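Local coordinates for protein cysteine hydrolase (PDB 6V98) that probably acts as a toxic cysteine hydrolase that the type VI secretion system of Vibrio cholerae delivers into rival bacteria, at residues V116-K121 / E181-S186; L165-K170 / S177-Q182; L7-F12 / T154-L159. One frame throughout, in Å; residues are numbered along the deposited sequence.

All three contacts pack on or near one face of the central antiparallel sheet. Contact 3 lies at the heart of the chain, purely apolar, with helix 154-162 set against strand 5-12. Contact 1 is buried as well, but there the helix 176-184 that lies on neighbouring strand 113-120 also carries calcium ligands, so greasy packing and metal chemistry meet on consecutive residues. Contact 2 uses the same helix and is only partly buried; it ties down the loop leading into it, chiefly by a single tyrosine hydroxyl bond. The parts interlock: Phe183 of contact 1 touches Pro167 of contact 2, and Lys170 of contact 2 salt-bridges Asp158 of contact 3.

Contact 1: residues V116-K121 / E181-S186; sequences VVLRGK and EQFQLS. With CA (calcium ion), chain B; CA (calcium ion), chain C.
Gln184, whose CG rests against Val116, has both ends of its amide held. Its OE1 binds a calcium ion at 2.4 Å, while NE2 gives hydrogen bonds to the carbonyl oxygen of Gly115 and to a water, 3.1 Å from NE2, that itself sits on the same calcium. The setting is a helix packed against an antiparallel sheet: helix 176-184 lies on strand 113-120, in a family assigned to the papain-like peptidase clan CA. With chi2 at -180° the chain runs straight beyond CG, which carries the amide past the valine and out to the metal. Glu181, one turn earlier, completes the protein share of that site with both carboxylate oxygens, the nearer being OE2 at 2.4 Å; four waters fill the remaining positions. The amide is thus fixed in rotation by metal on its oxygen and by strand and water on its nitrogen. A second calcium ion is bound by the backbone of the same residue, Gln184 O at 2.3 Å, with Glu187, Asp189 and Glu203 also among its ligands, so this one glutamine joins two metal sites.

Alongside the metal ligands the packing is apolar. Phe183 swings its ring toward the strand, CG anti to the backbone N (chi1 -154°). Val116 divides its methyls between neighbours: CG2 lies over one face of the ring, 4.0 Å from the centroid and 19° off the normal, in a CH-pi contact, whereas CG1 presses on Gln184 CG at 3.5 Å. Leu118, two residues on along the strand, meets the far end of the ring obliquely, with its CD1 3.9 Å from Phe183 CZ.

Contact 2: residues L165-K170 / S177-Q182; sequences LDPAWK and SAYIEQ. With CA (calcium ion), chain B.
Tyr179 reaches out from helix 176-184 and presents its ring edge-on to the loop backbone at Ala168 and Trp169. Both of their carbonyl oxygens lie near the ring plane, at its rim. The hydroxyl is the donor in the one hydrogen bond of the contact, Tyr179 OH to Ala168 O at 2.7 Å; it approaches the carbonyl from the side, with a C=O to donor angle of 117° and a tilt of 26° out of the carbonyl plane. Next along the edge, Trp169 O stands 3.4 Å from Tyr179 CE1. Tyr179 gets there because its CG is anti to the backbone N (chi1 179°), which carries the phenol off the helix toward the loop.

The phenol end is flanked on both sides of its plane. Ala168 CB comes from one side, 3.9 Å from Tyr179 CZ, and Ile157 of helix 154-162 packs from the other. Pro167 closes in around the oxygen, its CB 3.5 Å from Tyr179 OH. Together these neighbours hold the ring's rotation, with Ala168 CB and Pro167 CB packed beside the hydroxyl. Toward the following turn of the helix, Ala168 CB points at the Gln182 backbone.

The loop thereby joins two successive helices: Pro167 also touches Ile157 and Asp161 of helix 154-162, Lys170 forms a salt bridge with Asp158 there, and Leu165 reaches Leu118 on strand 113-120, while Glu181 leaves helix 176-184 toward that same strand and a calcium ion.

Contact 3: residues L7-F12 / T154-L159; sequences LIPVVF and TFVIDL
The puckered pyrrolidine ring of Pro9 is the nearest thing to a plate here, with Val156 on one side and Val116 of the adjoining strand on the other. Val156 approaches obliquely, toward the CB-CG bond: its CG1 is 3.6 Å from Pro9 CB and 3.9 Å from Pro9 CG. Leu118 of the adjoining strand stands near the mean ring plane by CD, so the proline is packed from both sides and along an edge. Nothing polar passes between the two segments; this is helix-on-sheet packing in the hydrophobic core, with every touching residue buried.

The second point of contact is leucine to leucine. Leu159 puts its CD2 against both methyls of Leu7, 3.9 Å from CD1 and 4.0 Å from CD2, so a single branch of the helix residue meets the whole fork of the strand residue. Leu7 and Leu159 are two residues along the strand and three along the helix from the first pair, which brings both pairs onto facing surfaces. The backbones diverge in that direction, from 6.6 Å between the CA atoms of Pro9 and Val156 to 9.6 Å between those of Leu7 and Leu159; the longer leucines span the wider gap. Each of the helix side chains is directed at the strand by an anti first torsion, with Val156 CG1 at 180° and Leu159 CG at 172° from the backbone N.

Cys152, seen as its dimethylarsinoyl derivative, lies just ahead of helix 154-162, a place consistent with that of the nucleophile in clan CA peptidases. Strand 5-12 runs between strands 44-50 and 113-120, and Leu159 also packs on Val47 of the former and on Trp129 and Leu130 of helix 123-134.

Contact 1: residues V116-K121 / E181-S186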
loop_
_atom_site.group_PDB
_atom_site.type_symbol
_atom_site.label_atom_id
_atom_site.label_comp_id
_atom_site.label_asym_id
_atom_site.label_seq_id
_atom_site.Cartn_x
_atom_site.Cartn_y
_atom_site.Cartn_z
ATOM N N VAL A 116 3.029 -7.818 -1.985
ATOM C CA VAL A 116 2.580 -8.657 -3.090
ATOM C C VAL A 116 2.453 -7.768 -4.313
ATOM O O VAL A 116 2.213 -6.561 -4.199
ATOM C CB VAL A 116 1.237 -9.376 -2.802
ATOM C CG1 VAL A 116 1.410 -10.374 -1.673
ATOM C CG2 VAL A 116 0.116 -8.354 -2.490
ATOM N N VAL A 117 2.590 -8.369 -5.490
ATOM C CA VAL A 117 2.499 -7.638 -6.746
ATOM C C VAL A 117 1.269 -8.138 -7.484
ATOM O O VAL A 117 1.214 -9.298 -7.906
ATOM C CB VAL A 117 3.766 -7.801 -7.594
ATOM C CG1 VAL A 117 3.642 -7.000 -8.862
ATOM C CG2 VAL A 117 5.007 -7.369 -6.787
ATOM N N LEU A 118 0.286 -7.259 -7.654
ATOM C CA LEU A 118 -0.982 -7.591 -8.284
ATOM C C LEU A 118 -1.069 -6.878 -9.620
ATOM O O LEU A 118 -0.563 -5.766 -9.772
ATOM C CB LEU A 118 -2.160 -7.158 -7.404
ATOM C CG LEU A 118 -2.075 -7.512 -5.927
ATOM C CD1 LEU A 118 -3.241 -6.909 -5.194
ATOM C CD2 LEU A 118 -2.015 -9.029 -5.752
ATOM N N ARG A 119 -1.735 -7.510 -10.582
ATOM C CA ARG A 119 -1.788 -6.983 -11.939
ATOM C C ARG A 119 -3.217 -6.946 -12.461
ATOM O O ARG A 119 -4.009 -7.858 -12.209
ATOM C CB ARG A 119 -0.921 -7.827 -12.894
ATOM C CG ARG A 119 0.553 -7.918 -12.495
ATOM C CD ARG A 119 1.265 -6.567 -12.525
ATOM N NE ARG A 119 1.318 -5.959 -13.856
ATOM C CZ ARG A 119 2.154 -6.338 -14.824
ATOM N NH1 ARG A 119 3.000 -7.337 -14.628
ATOM N NH2 ARG A 119 2.141 -5.718 -15.995
ATOM N N GLY A 120 -3.515 -5.925 -13.251
ATOM C CA GLY A 120 -4.808 -5.820 -13.895
ATOM C C GLY A 120 -4.924 -4.469 -14.564
ATOM O O GLY A 120 -4.001 -3.651 -14.526
ATOM N N LYS A 121 -6.080 -4.247 -15.192
ATOM C CA LYS A 121 -6.375 -2.958 -15.816
ATOM C C LYS A 121 -7.229 -2.172 -14.834
ATOM O O LYS A 121 -8.438 -2.392 -14.742
ATOM C CB LYS A 121 -7.080 -3.138 -17.157
ATOM C CG LYS A 121 -6.248 -3.877 -18.200
ATOM C CD LYS A 121 -5.034 -3.049 -18.607
ATOM C CE LYS A 121 -4.165 -3.760 -19.633
ATOM N NZ LYS A 121 -4.739 -5.039 -20.127
ATOM N N GLU A 181 1.387 -12.052 4.987
ATOM C CA GLU A 181 1.940 -13.382 4.774
ATOM C C GLU A 181 0.882 -14.329 4.222
ATOM O O GLU A 181 1.172 -15.142 3.339
ATOM C CB GLU A 181 2.533 -13.915 6.074
ATOM C CG GLU A 181 3.804 -13.188 6.506
ATOM C CD GLU A 181 4.948 -13.345 5.510
ATOM O OE1 GLU A 181 5.139 -14.460 4.984
ATOM O OE2 GLU A 181 5.650 -12.340 5.255
ATOM N N GLN A 182 -0.355 -14.224 4.714
ATOM C CA GLN A 182 -1.460 -14.958 4.104
ATOM C C GLN A 182 -1.652 -14.556 2.646
ATOM O O GLN A 182 -1.842 -15.418 1.776
ATOM C CB GLN A 182 -2.748 -14.715 4.896
ATOM C CG GLN A 182 -2.905 -15.596 6.120
ATOM C CD GLN A 182 -2.674 -17.068 5.815
ATOM O OE1 GLN A 182 -1.678 -17.654 6.243
ATOM N NE2 GLN A 182 -3.587 -17.668 5.060
ATOM N N PHE A 183 -1.613 -13.251 2.362
ATOM C CA PHE A 183 -1.822 -12.769 0.998
ATOM C C PHE A 183 -0.745 -13.313 0.068
ATOM O O PHE A 183 -1.020 -13.664 -1.088
ATOM C CB PHE A 183 -1.826 -11.237 0.995
ATOM C CG PHE A 183 -2.605 -10.604 -0.145
ATOM C CD1 PHE A 183 -3.101 -11.364 -1.189
ATOM C CD2 PHE A 183 -2.825 -9.229 -0.164
ATOM C CE1 PHE A 183 -3.805 -10.768 -2.229
ATOM C CE2 PHE A 183 -3.542 -8.632 -1.204
ATOM C CZ PHE A 183 -4.012 -9.402 -2.234
ATOM N N GLN A 184 0.485 -13.417 0.572
ATOM C CA GLN A 184 1.600 -13.892 -0.239
ATOM C C GLN A 184 1.449 -15.355 -0.626
ATOM O O GLN A 184 2.087 -15.792 -1.588
ATOM C CB GLN A 184 2.920 -13.699 0.512
ATOM C CG GLN A 184 3.428 -12.245 0.545
ATOM C CD GLN A 184 4.739 -12.101 1.295
ATOM O OE1 GLN A 184 5.143 -12.995 2.038
ATOM N NE2 GLN A 184 5.409 -10.965 1.109
ATOM N N LEU A 185 0.635 -16.126 0.096
ATOM C CA LEU A 185 0.466 -17.535 -0.264
ATOM C C LEU A 185 -0.125 -17.724 -1.657
ATOM O O LEU A 185 0.071 -18.786 -2.260
ATOM C CB LEU A 185 -0.421 -18.237 0.761
ATOM C CG LEU A 185 0.157 -18.303 2.168
ATOM C CD1 LEU A 185 -0.792 -19.045 3.088
ATOM C CD2 LEU A 185 1.504 -19.002 2.113
ATOM N N SER A 186 -0.849 -16.733 -2.182
ATOM C CA SER A 186 -1.501 -16.857 -3.482
ATOM C C SER A 186 -1.077 -15.789 -4.482
ATOM O O SER A 186 -1.698 -15.677 -5.545
ATOM C CB SER A 186 -3.025 -16.820 -3.318
ATOM O OG SER A 186 -3.416 -15.772 -2.440
HETATM CA CA CA B . 6.993 -13.343 3.540
HETATM CA CA CA C . 3.779 -16.099 -3.100
HETATM O O HOH W 1 7.646 -11.106 3.221
HETATM O O HOH W 2 2.511 -17.878 -3.941
HETATM O O HOH W 3 6.967 -15.920 2.835
HETATM O O HOH W 4 9.330 -13.515 4.432
HETATM O O HOH W 5 8.109 -13.313 1.241
#

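Contact 2: residues L165-K170 / S177-Q182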
loop_
_atom_site.group_PDB
_atom_site.type_symbol
_atom_site.label_atom_id
_atom_site.label_comp_id
_atom_site.label_asym_id
_atom_site.label_seq_id
_atom_site.Cartn_x
_atom_site.Cartn_y
_atom_site.Cartn_z
ATOM N N LEU A 165 -9.777 -7.626 -7.549
ATOM C CA LEU A 165 -8.563 -8.429 -7.492
ATOM C C LEU A 165 -8.654 -9.597 -6.516
ATOM O O LEU A 165 -7.697 -10.371 -6.411
ATOM C CB LEU A 165 -7.372 -7.541 -7.134
ATOM C CG LEU A 165 -7.077 -6.409 -8.122
ATOM C CD1 LEU A 165 -5.962 -5.512 -7.579
ATOM C CD2 LEU A 165 -6.711 -6.966 -9.500
ATOM N N ASP A 166 -9.772 -9.749 -5.817
ATOM C CA ASP A 166 -10.010 -10.885 -4.933
ATOM C C ASP A 166 -8.850 -11.111 -3.956
ATOM O O ASP A 166 -8.194 -12.157 -3.998
ATOM C CB ASP A 166 -10.289 -12.145 -5.735
ATOM C CG ASP A 166 -10.771 -13.295 -4.864
ATOM O OD1 ASP A 166 -11.380 -13.033 -3.802
ATOM O OD2 ASP A 166 -10.526 -14.463 -5.229
ATOM N N PRO A 167 -8.577 -10.158 -3.074
ATOM C CA PRO A 167 -7.513 -10.346 -2.080
ATOM C C PRO A 167 -7.861 -11.463 -1.109
ATOM O O PRO A 167 -8.982 -11.979 -1.067
ATOM C CB PRO A 167 -7.455 -9.001 -1.367
ATOM C CG PRO A 167 -8.878 -8.481 -1.473
ATOM C CD PRO A 167 -9.338 -8.917 -2.842
ATOM N N ALA A 168 -6.866 -11.823 -0.303
ATOM C CA ALA A 168 -7.050 -12.872 0.691
ATOM C C ALA A 168 -8.147 -12.497 1.678
ATOM O O ALA A 168 -8.382 -11.320 1.978
ATOM C CB ALA A 168 -5.732 -13.145 1.439
ATOM N N TRP A 169 -8.825 -13.524 2.187
ATOM C CA TRP A 169 -9.942 -13.313 3.098
ATOM C C TRP A 169 -9.546 -12.417 4.267
ATOM O O TRP A 169 -8.470 -12.567 4.846
ATOM C CB TRP A 169 -10.440 -14.657 3.617
ATOM C CG TRP A 169 -11.454 -14.529 4.701
ATOM C CD1 TRP A 169 -12.749 -14.124 4.567
ATOM C CD2 TRP A 169 -11.256 -14.801 6.091
ATOM N NE1 TRP A 169 -13.380 -14.137 5.791
ATOM C CE2 TRP A 169 -12.488 -14.554 6.743
ATOM C CE3 TRP A 169 -10.165 -15.238 6.849
ATOM C CZ2 TRP A 169 -12.652 -14.728 8.107
ATOM C CZ3 TRP A 169 -10.332 -15.421 8.206
ATOM C CH2 TRP A 169 -11.569 -15.165 8.823
ATOM N N LYS A 170 -10.441 -11.485 4.610
ATOM C CA LYS A 170 -10.203 -10.513 5.674
ATOM C C LYS A 170 -10.800 -11.013 6.982
ATOM O O LYS A 170 -12.036 -11.078 7.101
ATOM C CB LYS A 170 -10.816 -9.165 5.297
ATOM C CG LYS A 170 -10.307 -7.998 6.126
ATOM C CD LYS A 170 -11.331 -6.884 6.313
ATOM C CE LYS A 170 -12.318 -6.741 5.160
ATOM N NZ LYS A 170 -13.038 -5.417 5.193
ATOM N N SER A 177 1.017 -7.589 9.591
ATOM C CA SER A 177 2.101 -8.541 9.391
ATOM C C SER A 177 1.565 -9.940 9.115
ATOM O O SER A 177 2.070 -10.647 8.232
ATOM C CB SER A 177 3.008 -8.541 10.615
ATOM O OG SER A 177 2.297 -9.011 11.744
ATOM N N ALA A 178 0.528 -10.357 9.848
ATOM C CA ALA A 178 -0.037 -11.680 9.613
ATOM C C ALA A 178 -0.746 -11.736 8.272
ATOM O O ALA A 178 -0.605 -12.713 7.522
ATOM C CB ALA A 178 -0.994 -12.052 10.750
ATOM N N TYR A 179 -1.512 -10.691 7.948
ATOM C CA TYR A 179 -2.318 -10.724 6.732
ATOM C C TYR A 179 -1.446 -10.781 5.485
ATOM O O TYR A 179 -1.760 -11.515 4.534
ATOM C CB TYR A 179 -3.257 -9.511 6.670
ATOM C CG TYR A 179 -4.076 -9.512 5.400
ATOM C CD1 TYR A 179 -5.256 -10.250 5.315
ATOM C CD2 TYR A 179 -3.663 -8.798 4.282
ATOM C CE1 TYR A 179 -6.006 -10.289 4.141
ATOM C CE2 TYR A 179 -4.413 -8.831 3.087
ATOM C CZ TYR A 179 -5.583 -9.578 3.040
ATOM O OH TYR A 179 -6.336 -9.629 1.889
ATOM N N ILE A 180 -0.371 -9.987 5.444
ATOM C CA ILE A 180 0.425 -9.945 4.221
ATOM C C ILE A 180 1.025 -11.309 3.941
ATOM O O ILE A 180 1.120 -11.722 2.782
ATOM C CB ILE A 180 1.506 -8.842 4.284
ATOM C CG1 ILE A 180 2.062 -8.560 2.881
ATOM C CG2 ILE A 180 2.621 -9.179 5.275
ATOM C CD1 ILE A 180 1.062 -7.938 1.941
ATOM N N GLU A 181 1.387 -12.052 4.987
ATOM C CA GLU A 181 1.940 -13.382 4.774
ATOM C C GLU A 181 0.882 -14.329 4.222
ATOM O O GLU A 181 1.172 -15.142 3.339
ATOM C CB GLU A 181 2.533 -13.915 6.074
ATOM C CG GLU A 181 3.804 -13.188 6.506
ATOM C CD GLU A 181 4.948 -13.345 5.510
ATOM O OE1 GLU A 181 5.139 -14.460 4.984
ATOM O OE2 GLU A 181 5.650 -12.340 5.255
ATOM N N GLN A 182 -0.355 -14.224 4.714
ATOM C CA GLN A 182 -1.460 -14.958 4.104
ATOM C C GLN A 182 -1.652 -14.556 2.646
ATOM O O GLN A 182 -1.842 -15.418 1.776
ATOM C CB GLN A 182 -2.748 -14.715 4.896
ATOM C CG GLN A 182 -2.905 -15.596 6.120
ATOM C CD GLN A 182 -2.674 -17.068 5.815
ATOM O OE1 GLN A 182 -1.678 -17.654 6.243
ATOM N NE2 GLN A 182 -3.587 -17.668 5.060
HETATM CA CA CA B . 6.993 -13.343 3.540
HETATM O O HOH W 3 6.967 -15.920 2.835
HETATM O O HOH W 4 9.330 -13.515 4.432
HETATM O O HOH W 1 7.646 -11.106 3.221
HETATM O O HOH W 5 8.109 -13.313 1.241
#

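Contact 3: residues L7-F12 / T154-L159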
loop_
_atom_site.group_PDB
_atom_site.type_symbol
_atom_site.label_atom_id
_atom_site.label_comp_id
_atom_site.label_asym_id
_atom_site.label_seq_id
_atom_site.Cartn_x
_atom_site.Cartn_y
_atom_site.Cartn_z
ATOM N N LEU A 7 -0.551 -3.022 -8.750
ATOM C CA LEU A 7 -0.939 -2.628 -7.396
ATOM C C LEU A 7 -0.071 -3.429 -6.434
ATOM O O LEU A 7 -0.087 -4.665 -6.462
ATOM C CB LEU A 7 -2.433 -2.873 -7.130
ATOM C CG LEU A 7 -2.992 -2.118 -5.917
ATOM C CD1 LEU A 7 -3.128 -0.628 -6.253
ATOM C CD2 LEU A 7 -4.344 -2.691 -5.470
ATOM N N ILE A 8 0.706 -2.728 -5.614
ATOM C CA ILE A 8 1.676 -3.365 -4.730
ATOM C C ILE A 8 1.338 -2.986 -3.296
ATOM O O ILE A 8 1.848 -1.971 -2.788
ATOM C CB ILE A 8 3.115 -2.960 -5.089
ATOM C CG1 ILE A 8 3.371 -3.200 -6.576
ATOM C CG2 ILE A 8 4.120 -3.725 -4.234
ATOM C CD1 ILE A 8 4.766 -2.793 -7.015
ATOM N N PRO A 9 0.457 -3.732 -2.635
ATOM C CA PRO A 9 0.325 -3.603 -1.183
ATOM C C PRO A 9 1.685 -3.816 -0.546
ATOM O O PRO A 9 2.406 -4.753 -0.898
ATOM C CB PRO A 9 -0.660 -4.723 -0.814
ATOM C CG PRO A 9 -1.445 -4.990 -2.095
ATOM C CD PRO A 9 -0.425 -4.770 -3.194
ATOM N N VAL A 10 2.049 -2.933 0.381
ATOM C CA VAL A 10 3.320 -3.039 1.094
ATOM C C VAL A 10 3.030 -3.002 2.587
ATOM O O VAL A 10 2.236 -2.177 3.047
ATOM C CB VAL A 10 4.309 -1.930 0.674
ATOM C CG1 VAL A 10 4.722 -2.133 -0.798
ATOM C CG2 VAL A 10 3.709 -0.544 0.859
ATOM N N VAL A 11 3.646 -3.913 3.339
ATOM C CA VAL A 11 3.555 -3.939 4.789
ATOM C C VAL A 11 4.960 -3.784 5.354
ATOM O O VAL A 11 5.928 -4.315 4.798
ATOM C CB VAL A 11 2.890 -5.240 5.293
ATOM C CG1 VAL A 11 2.959 -5.338 6.811
ATOM C CG2 VAL A 11 1.424 -5.303 4.818
ATOM N N PHE A 12 5.067 -3.030 6.442
ATOM C CA PHE A 12 6.320 -2.819 7.159
ATOM C C PHE A 12 6.196 -3.627 8.438
ATOM O O PHE A 12 5.694 -3.119 9.447
ATOM C CB PHE A 12 6.526 -1.330 7.459
ATOM C CG PHE A 12 6.321 -0.440 6.253
ATOM C CD1 PHE A 12 5.091 0.169 6.021
ATOM C CD2 PHE A 12 7.360 -0.231 5.345
ATOM C CE1 PHE A 12 4.900 0.974 4.907
ATOM C CE2 PHE A 12 7.187 0.577 4.241
ATOM C CZ PHE A 12 5.950 1.181 4.017
ATOM N N THR A 154 -6.727 -2.840 6.311
ATOM C CA THR A 154 -8.058 -2.993 5.727
ATOM C C THR A 154 -8.321 -1.962 4.634
ATOM O O THR A 154 -9.051 -2.251 3.682
ATOM C CB THR A 154 -9.142 -2.938 6.818
ATOM O OG1 THR A 154 -9.208 -1.633 7.409
ATOM C CG2 THR A 154 -8.853 -3.965 7.897
ATOM N N PHE A 155 -7.742 -0.761 4.748
ATOM C CA PHE A 155 -7.786 0.213 3.656
ATOM C C PHE A 155 -7.315 -0.414 2.346
ATOM O O PHE A 155 -7.974 -0.303 1.303
ATOM C CB PHE A 155 -6.891 1.403 4.026
ATOM C CG PHE A 155 -6.783 2.470 2.970
ATOM C CD1 PHE A 155 -7.894 3.215 2.602
ATOM C CD2 PHE A 155 -5.555 2.786 2.406
ATOM C CE1 PHE A 155 -7.805 4.231 1.661
ATOM C CE2 PHE A 155 -5.442 3.805 1.461
ATOM C CZ PHE A 155 -6.572 4.534 1.087
ATOM N N VAL A 156 -6.150 -1.064 2.389
ATOM C CA VAL A 156 -5.562 -1.636 1.176
ATOM C C VAL A 156 -6.360 -2.851 0.710
ATOM O O VAL A 156 -6.554 -3.063 -0.499
ATOM C CB VAL A 156 -4.082 -1.984 1.437
ATOM C CG1 VAL A 156 -3.436 -2.590 0.190
ATOM C CG2 VAL A 156 -3.310 -0.734 1.847
ATOM N N ILE A 157 -6.829 -3.674 1.652
ATOM C CA ILE A 157 -7.653 -4.819 1.271
ATOM C C ILE A 157 -8.908 -4.337 0.573
ATOM O O ILE A 157 -9.310 -4.880 -0.465
ATOM C CB ILE A 157 -8.009 -5.677 2.497
ATOM C CG1 ILE A 157 -6.742 -6.228 3.157
ATOM C CG2 ILE A 157 -8.981 -6.812 2.078
ATOM C CD1 ILE A 157 -6.984 -6.785 4.536
ATOM N N ASP A 158 -9.542 -3.300 1.132
ATOM C CA ASP A 158 -10.760 -2.755 0.544
ATOM C C ASP A 158 -10.502 -2.216 -0.856
ATOM O O ASP A 158 -11.343 -2.373 -1.752
ATOM C CB ASP A 158 -11.338 -1.660 1.449
ATOM C CG ASP A 158 -11.933 -2.213 2.754
ATOM O OD1 ASP A 158 -12.049 -3.449 2.911
ATOM O OD2 ASP A 158 -12.271 -1.402 3.631
ATOM N N LEU A 159 -9.338 -1.595 -1.076
ATOM C CA LEU A 159 -8.988 -1.143 -2.424
ATOM C C LEU A 159 -8.877 -2.322 -3.380
ATOM O O LEU A 159 -9.416 -2.294 -4.495
ATOM C CB LEU A 159 -7.664 -0.371 -2.399
ATOM C CG LEU A 159 -7.062 0.001 -3.759
ATOM C CD1 LEU A 159 -7.943 0.953 -4.535
ATOM C CD2 LEU A 159 -5.679 0.596 -3.552
#